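Local atomic coordinates of N-alpha-acetyltransferase (Sulfolobus solfataricus P2, PDB entry 4R3L), a protein that transfers the acetyl group of acetyl-CoA to the free alpha-amino group at protein N-termini, acting on serine, alanine and methionine ends with a preference for serine. Residues V84-V89 with E123-V128; F144-V149 with Y161-P166; S61-I66 with A93-Y98. All blocks are in the same frame, centred on the assembly; numbering follows the deposited sequence.

Contact 1: V84-V89 with E123-V128; sequences VRKGHV and EIYLEV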
loop_
_atom_site.group_PDB
_atom_site.type_symbol
_atom_site.label_atom_id
_atom_site.label_comp_id
_atom_site.label_asym_id
_atom_site.label_seq_id
_atom_site.Cartn_x
_atom_site.Cartn_y
_atom_site.Cartn_z
ATOM N N VAL A 84 1.201 -7.265 -18.027
ATOM C CA VAL A 84 1.779 -7.948 -16.869
ATOM C C VAL A 84 0.795 -8.010 -15.698
ATOM O O VAL A 84 -0.163 -7.234 -15.630
ATOM C CB VAL A 84 3.068 -7.241 -16.375
ATOM C CG1 VAL A 84 4.155 -7.251 -17.443
ATOM C CG2 VAL A 84 2.758 -5.810 -15.945
ATOM N N ARG A 85 1.025 -8.936 -14.775
ATOM C CA ARG A 85 0.299 -8.935 -13.503
ATOM C C ARG A 85 0.953 -7.939 -12.551
ATOM O O ARG A 85 2.177 -7.939 -12.392
ATOM C CB ARG A 85 0.288 -10.328 -12.870
ATOM C CG ARG A 85 -0.310 -11.398 -13.756
ATOM C CD ARG A 85 -1.754 -11.642 -13.408
ATOM N NE ARG A 85 -1.918 -12.048 -12.015
ATOM C CZ ARG A 85 -3.036 -12.577 -11.531
ATOM N NH1 ARG A 85 -4.069 -12.765 -12.341
ATOM N NH2 ARG A 85 -3.124 -12.924 -10.250
ATOM N N LYS A 86 0.143 -7.087 -11.926
ATOM C CA LYS A 86 0.670 -5.998 -11.111
ATOM C C LYS A 86 0.062 -6.012 -9.714
ATOM O O LYS A 86 -1.141 -6.239 -9.564
ATOM C CB LYS A 86 0.371 -4.639 -11.761
ATOM C CG LYS A 86 0.792 -4.508 -13.215
ATOM C CD LYS A 86 0.420 -3.138 -13.784
ATOM C CE LYS A 86 -1.064 -3.033 -14.144
ATOM N NZ LYS A 86 -1.329 -1.761 -14.880
ATOM N N GLY A 87 0.877 -5.737 -8.701
ATOM C CA GLY A 87 0.348 -5.517 -7.369
ATOM C C GLY A 87 0.363 -4.021 -7.114
ATOM O O GLY A 87 1.320 -3.335 -7.442
ATOM N N HIS A 88 -0.726 -3.514 -6.559
ATOM C CA HIS A 88 -0.910 -2.085 -6.403
ATOM C C HIS A 88 -1.157 -1.819 -4.933
ATOM O O HIS A 88 -2.088 -2.378 -4.362
ATOM C CB HIS A 88 -2.090 -1.636 -7.278
ATOM C CG HIS A 88 -2.331 -0.155 -7.304
ATOM N ND1 HIS A 88 -3.330 0.409 -8.061
ATOM C CD2 HIS A 88 -1.697 0.871 -6.683
ATOM C CE1 HIS A 88 -3.307 1.725 -7.909
ATOM N NE2 HIS A 88 -2.333 2.029 -7.073
ATOM N N VAL A 89 -0.333 -0.991 -4.302
ATOM C CA VAL A 89 -0.599 -0.624 -2.914
ATOM C C VAL A 89 -1.624 0.475 -2.895
ATOM O O VAL A 89 -1.341 1.579 -3.345
ATOM C CB VAL A 89 0.670 -0.114 -2.171
ATOM C CG1 VAL A 89 0.339 0.209 -0.707
ATOM C CG2 VAL A 89 1.801 -1.130 -2.270
ATOM N N GLU A 123 5.355 -6.795 -10.884
ATOM C CA GLU A 123 5.763 -5.499 -10.365
ATOM C C GLU A 123 4.838 -5.059 -9.242
ATOM O O GLU A 123 3.718 -5.545 -9.132
ATOM C CB GLU A 123 5.783 -4.449 -11.471
ATOM C CG GLU A 123 4.426 -4.144 -12.102
ATOM C CD GLU A 123 4.369 -2.728 -12.649
ATOM O OE1 GLU A 123 4.610 -1.792 -11.858
ATOM O OE2 GLU A 123 4.104 -2.543 -13.856
ATOM N N ILE A 124 5.325 -4.162 -8.392
ATOM C CA ILE A 124 4.487 -3.554 -7.370
ATOM C C ILE A 124 4.576 -2.063 -7.602
ATOM O O ILE A 124 5.640 -1.555 -7.931
ATOM C CB ILE A 124 4.924 -3.924 -5.919
ATOM C CG1 ILE A 124 4.107 -3.139 -4.893
ATOM C CG2 ILE A 124 6.408 -3.621 -5.685
ATOM C CD1 ILE A 124 4.309 -3.575 -3.454
ATOM N N TYR A 125 3.460 -1.357 -7.481
ATOM C CA TYR A 125 3.522 0.087 -7.581
ATOM C C TYR A 125 2.499 0.767 -6.689
ATOM O O TYR A 125 1.632 0.121 -6.087
ATOM C CB TYR A 125 3.322 0.536 -9.032
ATOM C CG TYR A 125 1.892 0.451 -9.529
ATOM C CD1 TYR A 125 1.108 1.591 -9.636
ATOM C CD2 TYR A 125 1.334 -0.764 -9.893
ATOM C CE1 TYR A 125 -0.178 1.530 -10.099
ATOM C CE2 TYR A 125 0.029 -0.836 -10.364
ATOM C CZ TYR A 125 -0.717 0.313 -10.460
ATOM O OH TYR A 125 -2.009 0.253 -10.917
ATOM N N LEU A 126 2.619 2.085 -6.611
ATOM C CA LEU A 126 1.778 2.883 -5.742
ATOM C C LEU A 126 1.847 4.325 -6.185
ATOM O O LEU A 126 2.700 4.691 -6.998
ATOM C CB LEU A 126 2.228 2.750 -4.284
ATOM C CG LEU A 126 3.701 3.101 -4.039
ATOM C CD1 LEU A 126 3.950 4.607 -3.811
ATOM C CD2 LEU A 126 4.267 2.290 -2.885
ATOM N N GLU A 127 0.964 5.138 -5.628
ATOM C CA GLU A 127 1.007 6.579 -5.830
ATOM C C GLU A 127 1.356 7.265 -4.507
ATOM O O GLU A 127 0.904 6.829 -3.450
ATOM C CB GLU A 127 -0.336 7.084 -6.361
ATOM C CG GLU A 127 -0.616 6.756 -7.825
ATOM C CD GLU A 127 -1.178 5.367 -8.043
ATOM O OE1 GLU A 127 -1.799 4.809 -7.113
ATOM O OE2 GLU A 127 -1.010 4.833 -9.163
ATOM N N VAL A 128 2.164 8.324 -4.533
ATOM C CA VAL A 128 2.437 9.045 -3.282
ATOM C C VAL A 128 2.477 10.564 -3.523
ATOM O O VAL A 128 3.016 10.997 -4.526
ATOM C CB VAL A 128 3.760 8.560 -2.642
ATOM C CG1 VAL A 128 4.926 8.706 -3.606
ATOM C CG2 VAL A 128 4.039 9.285 -1.335
HETATM O O HOH W 1 -1.173 4.142 -4.168
#
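The rings of His88 and Tyr125 lie face to face, centroids 4.1 Å apart and planes inclined by 20°, with Tyr125 CZ above the imidazole but displaced toward its rim. Tyr125 places CG between its backbone N and carbonyl carbon (chi1 75°), which leans the phenol over the His88 ring. At the imidazole edge, His88 NE2 donates to Glu127 OE1 at 2.8 Å, nearly in the ring plane and on the syn lone pair of the carboxylate, whose own plane stands 75° from the ring. Glu71 also hydrogen-bonds His88 ND1 and Tyr125 OH, one carboxylate oxygen to each. Further along, the aliphatic part of Lys86 runs beside Glu123, Lys86 CD lying 3.7 Å from Glu123 OE2; their polar ends go to Phe74 O and to the backbone of Asn76, respectively. Parallel pairing supports these groups: Gly87 N reaches Glu123 O at 2.9 Å, and Gly87 O and Val89 N both bond Tyr125. Beyond Val89 N a water bridges Val89 O to Glu127 N. Strand 83-94, helix 103-119 and strand 123-129 form the beta-alpha-beta unit of the GNAT fold, here carrying the zinc-binding residues His88 and Glu127.

Contact 2: F144-V149 with Y161-P166; sequences FKKVKV and YLMARP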
loop_
_atom_site.group_PDB
_atom_site.type_symbol
_atom_site.label_atom_id
_atom_site.label_comp_id
_atom_site.label_asym_id
_atom_site.label_seq_id
_atom_site.Cartn_x
_atom_site.Cartn_y
_atom_site.Cartn_z
ATOM N N PHE A 144 12.012 1.232 -4.696
ATOM C CA PHE A 144 11.040 1.765 -5.645
ATOM C C PHE A 144 11.689 2.917 -6.423
ATOM O O PHE A 144 12.512 3.654 -5.872
ATOM C CB PHE A 144 9.786 2.258 -4.936
ATOM C CG PHE A 144 8.899 1.168 -4.430
ATOM C CD1 PHE A 144 7.646 0.972 -4.995
ATOM C CD2 PHE A 144 9.290 0.360 -3.373
ATOM C CE1 PHE A 144 6.811 -0.014 -4.526
ATOM C CE2 PHE A 144 8.459 -0.631 -2.898
ATOM C CZ PHE A 144 7.221 -0.823 -3.474
ATOM N N LYS A 145 11.325 3.048 -7.694
ATOM C CA LYS A 145 11.763 4.162 -8.518
ATOM C C LYS A 145 10.584 5.043 -8.928
ATOM O O LYS A 145 9.503 4.533 -9.205
ATOM C CB LYS A 145 12.478 3.646 -9.762
ATOM C CG LYS A 145 13.713 2.800 -9.461
ATOM C CD LYS A 145 14.629 3.473 -8.460
ATOM C CE LYS A 145 15.884 2.638 -8.215
ATOM N NZ LYS A 145 16.674 3.133 -7.044
ATOM N N LYS A 146 10.796 6.358 -8.958
ATOM C CA LYS A 146 9.786 7.282 -9.486
ATOM C C LYS A 146 9.663 7.086 -10.991
ATOM O O LYS A 146 10.538 7.520 -11.732
ATOM C CB LYS A 146 10.154 8.740 -9.173
ATOM C CG LYS A 146 10.267 9.088 -7.693
ATOM C CD LYS A 146 10.931 10.458 -7.499
ATOM C CE LYS A 146 11.108 10.791 -6.019
ATOM N NZ LYS A 146 11.903 12.043 -5.764
ATOM N N VAL A 147 8.605 6.430 -11.457
ATOM C CA VAL A 147 8.537 6.058 -12.873
ATOM C C VAL A 147 7.596 6.934 -13.697
ATOM O O VAL A 147 7.769 7.044 -14.910
ATOM C CB VAL A 147 8.120 4.572 -13.073
ATOM C CG1 VAL A 147 9.086 3.644 -12.357
ATOM C CG2 VAL A 147 6.720 4.329 -12.594
ATOM N N LYS A 148 6.605 7.544 -13.050
ATOM C CA LYS A 148 5.714 8.505 -13.712
ATOM C C LYS A 148 5.315 9.615 -12.749
ATOM O O LYS A 148 5.424 9.472 -11.531
ATOM C CB LYS A 148 4.450 7.823 -14.257
ATOM C CG LYS A 148 4.701 6.722 -15.282
ATOM C CD LYS A 148 3.538 6.556 -16.256
ATOM C CE LYS A 148 2.298 6.016 -15.574
ATOM N NZ LYS A 148 1.285 5.552 -16.566
ATOM N N VAL A 149 4.850 10.734 -13.293
ATOM C CA VAL A 149 4.295 11.780 -12.445
ATOM C C VAL A 149 2.844 12.018 -12.809
ATOM O O VAL A 149 2.548 12.650 -13.821
ATOM C CB VAL A 149 5.083 13.090 -12.556
ATOM C CG1 VAL A 149 4.399 14.191 -11.754
ATOM C CG2 VAL A 149 6.505 12.877 -12.073
ATOM N N TYR A 161 3.739 11.032 -7.346
ATOM C CA TYR A 161 4.711 10.195 -8.010
ATOM C C TYR A 161 4.120 8.809 -8.151
ATOM O O TYR A 161 3.616 8.270 -7.175
ATOM C CB TYR A 161 6.015 10.091 -7.215
ATOM C CG TYR A 161 6.825 11.356 -7.093
ATOM C CD1 TYR A 161 7.337 11.990 -8.215
ATOM C CD2 TYR A 161 7.128 11.886 -5.844
ATOM C CE1 TYR A 161 8.097 13.140 -8.094
ATOM C CE2 TYR A 161 7.886 13.028 -5.715
ATOM C CZ TYR A 161 8.367 13.655 -6.842
ATOM O OH TYR A 161 9.126 14.803 -6.700
ATOM N N LEU A 162 4.196 8.220 -9.337
ATOM C CA LEU A 162 3.957 6.788 -9.463
ATOM C C LEU A 162 5.289 6.090 -9.225
ATOM O O LEU A 162 6.220 6.233 -10.011
ATOM C CB LEU A 162 3.388 6.408 -10.833
ATOM C CG LEU A 162 2.690 5.034 -10.888
ATOM C CD1 LEU A 162 1.717 4.965 -12.053
ATOM C CD2 LEU A 162 3.678 3.879 -11.005
ATOM N N MET A 163 5.387 5.358 -8.126
ATOM C CA MET A 163 6.630 4.686 -7.802
ATOM C C MET A 163 6.436 3.195 -7.993
ATOM O O MET A 163 5.377 2.656 -7.660
ATOM C CB MET A 163 7.053 5.053 -6.391
ATOM C CG MET A 163 7.338 6.554 -6.282
ATOM S SD MET A 163 8.129 6.998 -4.754
ATOM C CE MET A 163 9.723 6.202 -4.967
ATOM N N ALA A 164 7.429 2.538 -8.576
ATOM C CA ALA A 164 7.273 1.140 -8.942
ATOM C C ALA A 164 8.576 0.383 -8.824
ATOM O O ALA A 164 9.661 0.965 -8.878
ATOM C CB ALA A 164 6.736 1.012 -10.343
ATOM N N ARG A 165 8.464 -0.922 -8.677
ATOM C CA ARG A 165 9.649 -1.760 -8.792
ATOM C C ARG A 165 9.250 -3.162 -9.218
ATOM O O ARG A 165 8.142 -3.622 -8.912
ATOM C CB ARG A 165 10.424 -1.791 -7.475
ATOM C CG ARG A 165 9.611 -2.215 -6.279
ATOM C CD ARG A 165 10.522 -2.762 -5.177
ATOM N NE ARG A 165 10.970 -4.110 -5.499
ATOM C CZ ARG A 165 11.758 -4.856 -4.729
ATOM N NH1 ARG A 165 12.208 -4.390 -3.571
ATOM N NH2 ARG A 165 12.092 -6.074 -5.122
ATOM N N PRO A 166 10.138 -3.842 -9.953
ATOM C CA PRO A 166 9.903 -5.248 -10.295
ATOM C C PRO A 166 9.851 -6.122 -9.053
ATOM O O PRO A 166 10.407 -5.760 -8.007
ATOM C CB PRO A 166 11.120 -5.608 -11.162
ATOM C CG PRO A 166 11.655 -4.294 -11.644
ATOM C CD PRO A 166 11.403 -3.340 -10.524
#
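Arg165 lays its aliphatic chain over the Phe144 ring: CG stands 3.7 Å from the ring centroid, only 2° off the normal, a CH-pi contact centred on the face. Because chi1 of 55° sets this CG between the backbone N and the carbonyl carbon, the chain passes across the ring before turning at chi3 to its polar end. There NE donates to Pro166 O within the guanidinium plane, and NH1 reaches Leu142 O. A second aromatic face is used at the far end, where the extended Lys146 chain puts CD 3.9 Å from the centroid of the Tyr161 ring. Lys146 NZ adds an off-centre cation-pi contact, 30° from the normal, and forms a long, weak ion pair with Glu140. Between these two aromatic contacts Met163 CE packs against Phe144 CB at 3.9 Å. On the other face of the sheet, Val147 CG2 presses on Leu162 CD2 at 3.5 Å, tighter than usual for carbons, and also meets Ala164 CB.

Backbone pairing positions these groups. Two hydrogen bonds join Lys145 N to Ala164 O and Ala164 N to Lys145 O, both 2.9 Å, and Leu162 N bonds Lys148 O. Leu162 O receives Val147 N at 2.8 Å and, weakly, Lys148 N at 3.3 Å, so two consecutive residues face one. Farther out, strand 123-129 flanks 160-166, while helix 133-141 packs on the Met163 and Tyr161 side. The double pairing at Leu162 defines a classic beta bulge within the antiparallel C-terminal hairpin of this GNAT domain.

Contact 3: S61-I66 with A93-Y98; sequences SVVGYI and AVLEEY. With COA (coenzyme A), chain C.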
loop_
_atom_site.group_PDB
_atom_site.type_symbol
_atom_site.label_atom_id
_atom_site.label_comp_id
_atom_site.label_asym_id
_atom_site.label_seq_id
_atom_site.Cartn_x
_atom_site.Cartn_y
_atom_site.Cartn_z
ATOM N N SER A 61 -3.949 -4.612 19.593
ATOM C CA SER A 61 -4.488 -3.486 18.817
ATOM C C SER A 61 -3.848 -3.384 17.430
ATOM O O SER A 61 -2.658 -3.609 17.278
ATOM C CB SER A 61 -4.285 -2.160 19.563
ATOM O OG SER A 61 -5.137 -2.063 20.689
ATOM N N VAL A 62 -4.642 -3.036 16.420
ATOM C CA VAL A 62 -4.083 -2.751 15.094
ATOM C C VAL A 62 -3.441 -1.373 15.115
ATOM O O VAL A 62 -4.087 -0.399 15.495
ATOM C CB VAL A 62 -5.165 -2.809 13.995
ATOM C CG1 VAL A 62 -4.595 -2.410 12.648
ATOM C CG2 VAL A 62 -5.789 -4.202 13.926
ATOM N N VAL A 63 -2.171 -1.278 14.725
ATOM C CA VAL A 63 -1.497 0.013 14.700
ATOM C C VAL A 63 -1.050 0.423 13.296
ATOM O O VAL A 63 -0.528 1.520 13.098
ATOM C CB VAL A 63 -0.267 0.024 15.626
ATOM C CG1 VAL A 63 -0.703 -0.198 17.064
ATOM C CG2 VAL A 63 0.753 -1.040 15.178
ATOM N N GLY A 64 -1.260 -0.449 12.318
ATOM C CA GLY A 64 -0.882 -0.135 10.952
ATOM C C GLY A 64 -1.474 -1.141 10.001
ATOM O O GLY A 64 -1.903 -2.208 10.433
ATOM N N TYR A 65 -1.527 -0.807 8.711
ATOM C CA TYR A 65 -2.062 -1.762 7.755
ATOM C C TYR A 65 -1.533 -1.466 6.375
ATOM O O TYR A 65 -1.047 -0.361 6.106
ATOM C CB TYR A 65 -3.604 -1.724 7.754
ATOM C CG TYR A 65 -4.139 -0.455 7.143
ATOM C CD1 TYR A 65 -4.427 -0.384 5.790
ATOM C CD2 TYR A 65 -4.334 0.684 7.918
ATOM C CE1 TYR A 65 -4.906 0.789 5.221
ATOM C CE2 TYR A 65 -4.805 1.865 7.357
ATOM C CZ TYR A 65 -5.076 1.913 6.008
ATOM O OH TYR A 65 -5.559 3.077 5.442
ATOM N N ILE A 66 -1.659 -2.447 5.492
ATOM C CA ILE A 66 -1.416 -2.225 4.079
ATOM C C ILE A 66 -2.513 -2.913 3.287
ATOM O O ILE A 66 -2.777 -4.095 3.480
ATOM C CB ILE A 66 -0.017 -2.738 3.637
ATOM C CG1 ILE A 66 0.213 -2.444 2.147
ATOM C CG2 ILE A 66 0.158 -4.236 3.945
ATOM C CD1 ILE A 66 1.658 -2.733 1.694
ATOM N N ALA A 93 -0.648 2.817 6.093
ATOM C CA ALA A 93 -0.554 3.807 7.149
ATOM C C ALA A 93 -0.132 3.157 8.459
ATOM O O ALA A 93 -0.402 1.981 8.693
ATOM C CB ALA A 93 -1.886 4.525 7.317
ATOM N N VAL A 94 0.536 3.935 9.305
ATOM C CA VAL A 94 0.970 3.481 10.618
ATOM C C VAL A 94 0.664 4.583 11.629
ATOM O O VAL A 94 0.948 5.748 11.356
ATOM C CB VAL A 94 2.486 3.157 10.627
ATOM C CG1 VAL A 94 2.961 2.756 12.019
ATOM C CG2 VAL A 94 2.822 2.072 9.597
ATOM N N LEU A 95 0.069 4.232 12.769
ATOM C CA LEU A 95 -0.222 5.228 13.812
ATOM C C LEU A 95 1.070 5.962 14.200
ATOM O O LEU A 95 2.127 5.338 14.318
ATOM C CB LEU A 95 -0.857 4.573 15.045
ATOM C CG LEU A 95 -2.318 4.120 14.934
ATOM C CD1 LEU A 95 -2.789 3.417 16.189
ATOM C CD2 LEU A 95 -3.225 5.302 14.615
ATOM N N GLU A 96 0.975 7.281 14.381
ATOM C CA GLU A 96 2.139 8.137 14.642
ATOM C C GLU A 96 3.027 7.630 15.773
ATOM O O GLU A 96 4.250 7.665 15.665
ATOM C CB GLU A 96 1.690 9.569 14.962
ATOM C CG GLU A 96 2.843 10.581 15.080
ATOM C CD GLU A 96 3.485 10.612 16.464
ATOM O OE1 GLU A 96 2.788 10.311 17.457
ATOM O OE2 GLU A 96 4.691 10.928 16.559
ATOM N N GLU A 97 2.409 7.169 16.854
ATOM C CA GLU A 97 3.150 6.739 18.037
ATOM C C GLU A 97 4.061 5.547 17.744
ATOM O O GLU A 97 5.050 5.321 18.439
ATOM C CB GLU A 97 2.181 6.397 19.172
ATOM C CG GLU A 97 1.388 7.591 19.700
ATOM C CD GLU A 97 0.131 7.905 18.886
ATOM O OE1 GLU A 97 -0.135 7.221 17.873
ATOM O OE2 GLU A 97 -0.596 8.849 19.267
ATOM N N TYR A 98 3.739 4.800 16.694
ATOM C CA TYR A 98 4.464 3.576 16.393
ATOM C C TYR A 98 5.331 3.665 15.142
ATOM O O TYR A 98 5.767 2.643 14.612
ATOM C CB TYR A 98 3.474 2.420 16.266
ATOM C CG TYR A 98 2.798 2.098 17.580
ATOM C CD1 TYR A 98 3.436 1.303 18.524
ATOM C CD2 TYR A 98 1.540 2.609 17.891
ATOM C CE1 TYR A 98 2.841 1.011 19.737
ATOM C CE2 TYR A 98 0.933 2.318 19.111
ATOM C CZ TYR A 98 1.593 1.513 20.024
ATOM O OH TYR A 98 1.019 1.201 21.240
HETATM N N1A COA C . 11.691 11.028 7.564
HETATM C C2A COA C . 12.702 10.491 6.851
HETATM N N3A COA C . 12.707 9.192 6.542
HETATM C C4A COA C . 11.685 8.376 6.946
HETATM C C5A COA C . 10.631 8.897 7.682
HETATM C C6A COA C . 10.654 10.266 7.992
HETATM N N6A COA C . 9.565 10.858 8.762
HETATM N N7A COA C . 9.753 7.853 7.946
HETATM C C8A COA C . 10.268 6.725 7.384
HETATM N N9A COA C . 11.429 7.026 6.768
HETATM C C1B COA C . 12.321 6.096 6.057
HETATM C C2B COA C . 13.558 5.888 6.838
HETATM O O2B COA C . 14.620 5.593 6.003
HETATM C C3B COA C . 13.248 4.711 7.615
HETATM O O3B COA C . 14.416 4.151 8.068
HETATM P P3B COA C . 14.919 4.480 9.517
HETATM O O7A COA C . 15.967 3.458 9.953
HETATM O O8A COA C . 13.777 4.419 10.453
HETATM O O9A COA C . 15.511 5.856 9.543
HETATM C C4B COA C . 12.571 3.876 6.608
HETATM O O4B COA C . 11.753 4.782 5.910
HETATM C C5B COA C . 11.709 2.855 7.223
HETATM O O5B COA C . 10.565 3.394 7.825
HETATM P P1A COA C . 9.493 2.579 8.651
HETATM O O1A COA C . 9.783 2.636 10.126
HETATM O O2A COA C . 9.422 1.199 8.139
HETATM O O3A COA C . 8.161 3.409 8.358
HETATM P P2A COA C . 7.003 3.711 9.386
HETATM O O4A COA C . 7.376 4.820 10.357
HETATM O O5A COA C . 6.590 2.459 10.094
HETATM O O6A COA C . 5.748 4.221 8.521
HETATM C CBP COA C . 4.707 5.717 6.897
HETATM C CCP COA C . 5.990 4.991 7.402
HETATM C CDP COA C . 5.065 6.603 5.734
HETATM C CEP COA C . 3.717 4.639 6.461
HETATM C CAP COA C . 4.192 6.505 8.081
HETATM O OAP COA C . 4.956 7.683 8.347
HETATM C C9P COA C . 2.751 6.963 7.960
HETATM O O9P COA C . 1.804 6.196 8.280
HETATM N N8P COA C . 2.409 8.294 7.507
HETATM C C7P COA C . 1.036 8.773 7.378
HETATM C C6P COA C . 0.201 7.975 6.335
HETATM C C5P COA C . 0.889 7.891 4.975
HETATM O O5P COA C . 1.359 8.946 4.476
HETATM N N4P COA C . 1.016 6.603 4.291
HETATM C C3P COA C . 1.683 6.519 3.007
HETATM C C2P COA C . 1.009 7.172 1.807
HETATM S S1P COA C . 1.566 6.730 0.192
#
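One face of the Tyr98 ring receives Val63, whose CG1 stands 3.9 Å from the centroid and 25° off the normal, a CH-pi contact shifted toward the rim near CD2 and CE2. The methyl points there because CG1 is anti to the carbonyl carbon of Val63 (chi1 -63°). An alanine in place of Tyr98 would remove this ring and is likely to leave Val63 CG1 without its aromatic cover, opening a gap that Val58, which also touches the ring, would border. The Tyr65 ring has the backbone N of Ala93 over one face, and its CE2 touches Ala93 CB at 3.9 Å; its hydroxyl bonds Ser91 and Asn29.

These side chains sit on an antiparallel hairpin of the GNAT sheet, strands 61-72 and 83-94. Tyr65 and Ala93 form a hydrogen-bonded pair, Tyr65 N to Ala93 O at 3.0 Å and Ala93 N to Tyr65 O at 3.2 Å. Gly64 faces Val94 with CA atoms 4.1 Å apart, and a CB on Gly64 would come too near Ala93 O and Val94 CG2. Leu95 N then donates almost straight (175°) to Val63 O at 2.8 Å, extending the ladder one bond past the end of strand 83-94.

Val94 N, by contrast, points to the cofactor and donates to O9P of coenzyme A at 2.8 Å. Val94 CG2 also packs beside the pyrophosphate, 3.8 Å from coenzyme A O5A.

Overall arrangement
All three contacts belong to one mixed sheet. Strand 83-94 serves two of them, its early part in contact 1 and its end in contact 3, whose centres lie about 21 Å apart on opposite sides of the chain's centre; Val89 CG1 and Ile66 CG1 nevertheless touch at 3.9 Å. Contacts 1 and 2 are neighbours, centres about 9 Å apart, joined by probable hydrogen bonds from Tyr161 N to Val128 O and from Ile124 N to Arg165 O, both 2.9 Å. Contacts 2 and 3 do not touch, their nearest atoms being about 8 Å apart. Coenzyme A bonds Val94 of contact 3 and also touches Glu127 and Val128 of contact 1, where the bound peptide meets Glu127 as well.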